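Local coordinates for nuclear receptor subfamily 0 group B member 1 (Mus musculus, PDB 3F5C), which acts as a corepressor that lacks a DNA-binding domain and inhibits the transcriptional activity of other nuclear receptors through heterodimeric interactions, at residues B[80-85]-B[259-264]. Residues are numbered along the deposited sequence; the frame is centred on the assembly and turned at random.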
loop_
_atom_site.group_PDB
_atom_site.type_symbol
_atom_site.label_atom_id
_atom_site.label_comp_id
_atom_site.label_asym_id
_atom_site.label_seq_id
_atom_site.Cartn_x
_atom_site.Cartn_y
_atom_site.Cartn_z
ATOM N N GLN B 80 10.053 -22.816 5.997
ATOM C CA GLN B 80 9.470 -22.508 4.701
ATOM C C GLN B 80 10.323 -21.555 3.898
ATOM O O GLN B 80 10.529 -21.765 2.710
ATOM C CB GLN B 80 8.073 -21.956 4.872
ATOM C CG GLN B 80 7.146 -22.948 5.544
ATOM C CD GLN B 80 6.935 -24.208 4.725
ATOM O OE1 GLN B 80 6.409 -24.163 3.611
ATOM N NE2 GLN B 80 7.331 -25.346 5.285
ATOM N N GLN B 81 10.832 -20.512 4.544
ATOM C CA GLN B 81 11.812 -19.632 3.903
ATOM C C GLN B 81 12.958 -20.451 3.326
ATOM O O GLN B 81 13.417 -20.203 2.220
ATOM C CB GLN B 81 12.385 -18.614 4.892
ATOM C CG GLN B 81 11.405 -17.606 5.389
ATOM C CD GLN B 81 12.094 -16.523 6.139
ATOM O OE1 GLN B 81 13.315 -16.487 6.190
ATOM N NE2 GLN B 81 11.325 -15.629 6.737
ATOM N N LEU B 82 13.407 -21.434 4.091
ATOM C CA LEU B 82 14.562 -22.217 3.731
ATOM C C LEU B 82 14.260 -23.018 2.481
ATOM O O LEU B 82 15.081 -23.066 1.570
ATOM C CB LEU B 82 14.933 -23.133 4.882
ATOM C CG LEU B 82 16.212 -23.915 4.658
ATOM C CD1 LEU B 82 17.363 -22.963 4.439
ATOM C CD2 LEU B 82 16.472 -24.826 5.838
ATOM N N VAL B 83 13.082 -23.641 2.434
ATOM C CA VAL B 83 12.661 -24.402 1.261
ATOM C C VAL B 83 12.812 -23.572 -0.009
ATOM O O VAL B 83 13.622 -23.880 -0.896
ATOM C CB VAL B 83 11.195 -24.836 1.382
ATOM C CG1 VAL B 83 10.697 -25.416 0.085
ATOM C CG2 VAL B 83 11.055 -25.850 2.460
ATOM N N LEU B 84 12.016 -22.515 -0.088
ATOM C CA LEU B 84 12.016 -21.652 -1.246
ATOM C C LEU B 84 13.429 -21.430 -1.726
ATOM O O LEU B 84 13.795 -21.747 -2.855
ATOM C CB LEU B 84 11.392 -20.318 -0.871
ATOM C CG LEU B 84 9.890 -20.361 -0.622
ATOM C CD1 LEU B 84 9.388 -18.996 -0.257
ATOM C CD2 LEU B 84 9.188 -20.855 -1.854
ATOM N N VAL B 85 14.229 -20.884 -0.840
ATOM C CA VAL B 85 15.594 -20.562 -1.168
ATOM C C VAL B 85 16.456 -21.785 -1.551
ATOM O O VAL B 85 17.311 -21.718 -2.418
ATOM C CB VAL B 85 16.190 -19.839 0.008
ATOM C CG1 VAL B 85 17.540 -19.317 -0.347
ATOM C CG2 VAL B 85 15.259 -18.711 0.407
ATOM N N MET B 259 24.982 -23.736 3.243
ATOM C CA MET B 259 25.330 -22.350 3.078
ATOM C C MET B 259 24.078 -21.495 3.175
ATOM O O MET B 259 24.051 -20.551 3.934
ATOM C CB MET B 259 26.020 -22.146 1.736
ATOM C CG MET B 259 26.697 -20.799 1.579
ATOM S SD MET B 259 28.338 -20.796 2.286
ATOM C CE MET B 259 28.883 -22.288 1.511
ATOM N N MET B 260 23.036 -21.831 2.421
ATOM C CA MET B 260 21.809 -21.021 2.411
ATOM C C MET B 260 21.356 -20.665 3.810
ATOM O O MET B 260 21.047 -19.527 4.076
ATOM C CB MET B 260 20.653 -21.711 1.670
ATOM C CG MET B 260 21.027 -22.236 0.323
ATOM S SD MET B 260 22.105 -21.101 -0.534
ATOM C CE MET B 260 20.932 -19.809 -0.796
ATOM N N LEU B 261 21.317 -21.646 4.700
ATOM C CA LEU B 261 20.874 -21.416 6.064
ATOM C C LEU B 261 21.709 -20.321 6.738
ATOM O O LEU B 261 21.189 -19.346 7.284
ATOM C CB LEU B 261 20.916 -22.729 6.858
ATOM C CG LEU B 261 20.442 -22.642 8.312
ATOM C CD1 LEU B 261 19.091 -21.944 8.415
ATOM C CD2 LEU B 261 20.393 -24.021 8.938
ATOM N N GLU B 262 23.016 -20.470 6.685
ATOM C CA GLU B 262 23.862 -19.451 7.257
ATOM C C GLU B 262 23.591 -18.099 6.619
ATOM O O GLU B 262 23.675 -17.087 7.280
ATOM C CB GLU B 262 25.333 -19.835 7.127
ATOM C CG GLU B 262 25.842 -20.740 8.249
ATOM C CD GLU B 262 26.071 -19.994 9.564
ATOM O OE1 GLU B 262 25.666 -18.815 9.674
ATOM O OE2 GLU B 262 26.663 -20.586 10.492
ATOM N N MET B 263 23.252 -18.086 5.336
ATOM C CA MET B 263 22.955 -16.844 4.619
ATOM C C MET B 263 21.602 -16.212 4.981
ATOM O O MET B 263 21.446 -14.989 4.920
ATOM C CB MET B 263 23.026 -17.087 3.126
ATOM C CG MET B 263 24.357 -17.644 2.713
ATOM S SD MET B 263 24.574 -17.594 0.932
ATOM C CE MET B 263 24.562 -15.835 0.609
ATOM N N LEU B 264 20.634 -17.050 5.357
ATOM C CA LEU B 264 19.304 -16.598 5.782
ATOM C C LEU B 264 19.385 -16.011 7.160
ATOM O O LEU B 264 18.384 -15.543 7.713
ATOM C CB LEU B 264 18.293 -17.747 5.813
ATOM C CG LEU B 264 17.791 -18.274 4.472
ATOM C CD1 LEU B 264 16.854 -19.429 4.689
ATOM C CD2 LEU B 264 17.101 -17.181 3.704
#
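The AF-2 motif, 259-264, lies on the short C-terminal helix 256-263 of this nuclear receptor ligand-binding domain, and M260 and L264 turn from it onto L82 and V85 at the start of helix 78-99, while L261 is touched at its CA and CB. It illustrates how an amphipathic helix can be seated on a domain through apolar side chains: between 80-85 and 259-264 the contact is wholly apolar, although elsewhere NZ of K68 is hydrogen-bonded to O of M263. L264 carries much of the contact by dividing its branches: CD1 of L264 lies 3.6 Å from CD1 of L82 and 3.7 Å from CA of L82, while CD2 of L264 passes CG2 of V85 at 4.1 Å, the two side chains running past one another in opposite senses. CD1 of L82 makes most of that leucine's contacts. Its CG stands trans to the backbone N (chi1 -175°), and CD1 of L82 reaches over the turn of the opposing helix, 4.2 Å from CA of L261 and 4.3 Å from CB of L261. In nuclear receptors the AF-2 helix forms one border of the groove in which LXXLL helices dock, and its seating here is consistent with a border of that kind. M260 adds to this face, its chain folding back at chi2 and chi3 to bring CE within 3.5 Å of CG1 of V85. L64 of helix 49-68 and W89, a turn further along helix 78-99, also touch its buried side chain. Between the short axes the separation is 10.2 Å and their directions differ by 127°, and the side chain of L261 also rests on L78 and R86 of helix 78-99.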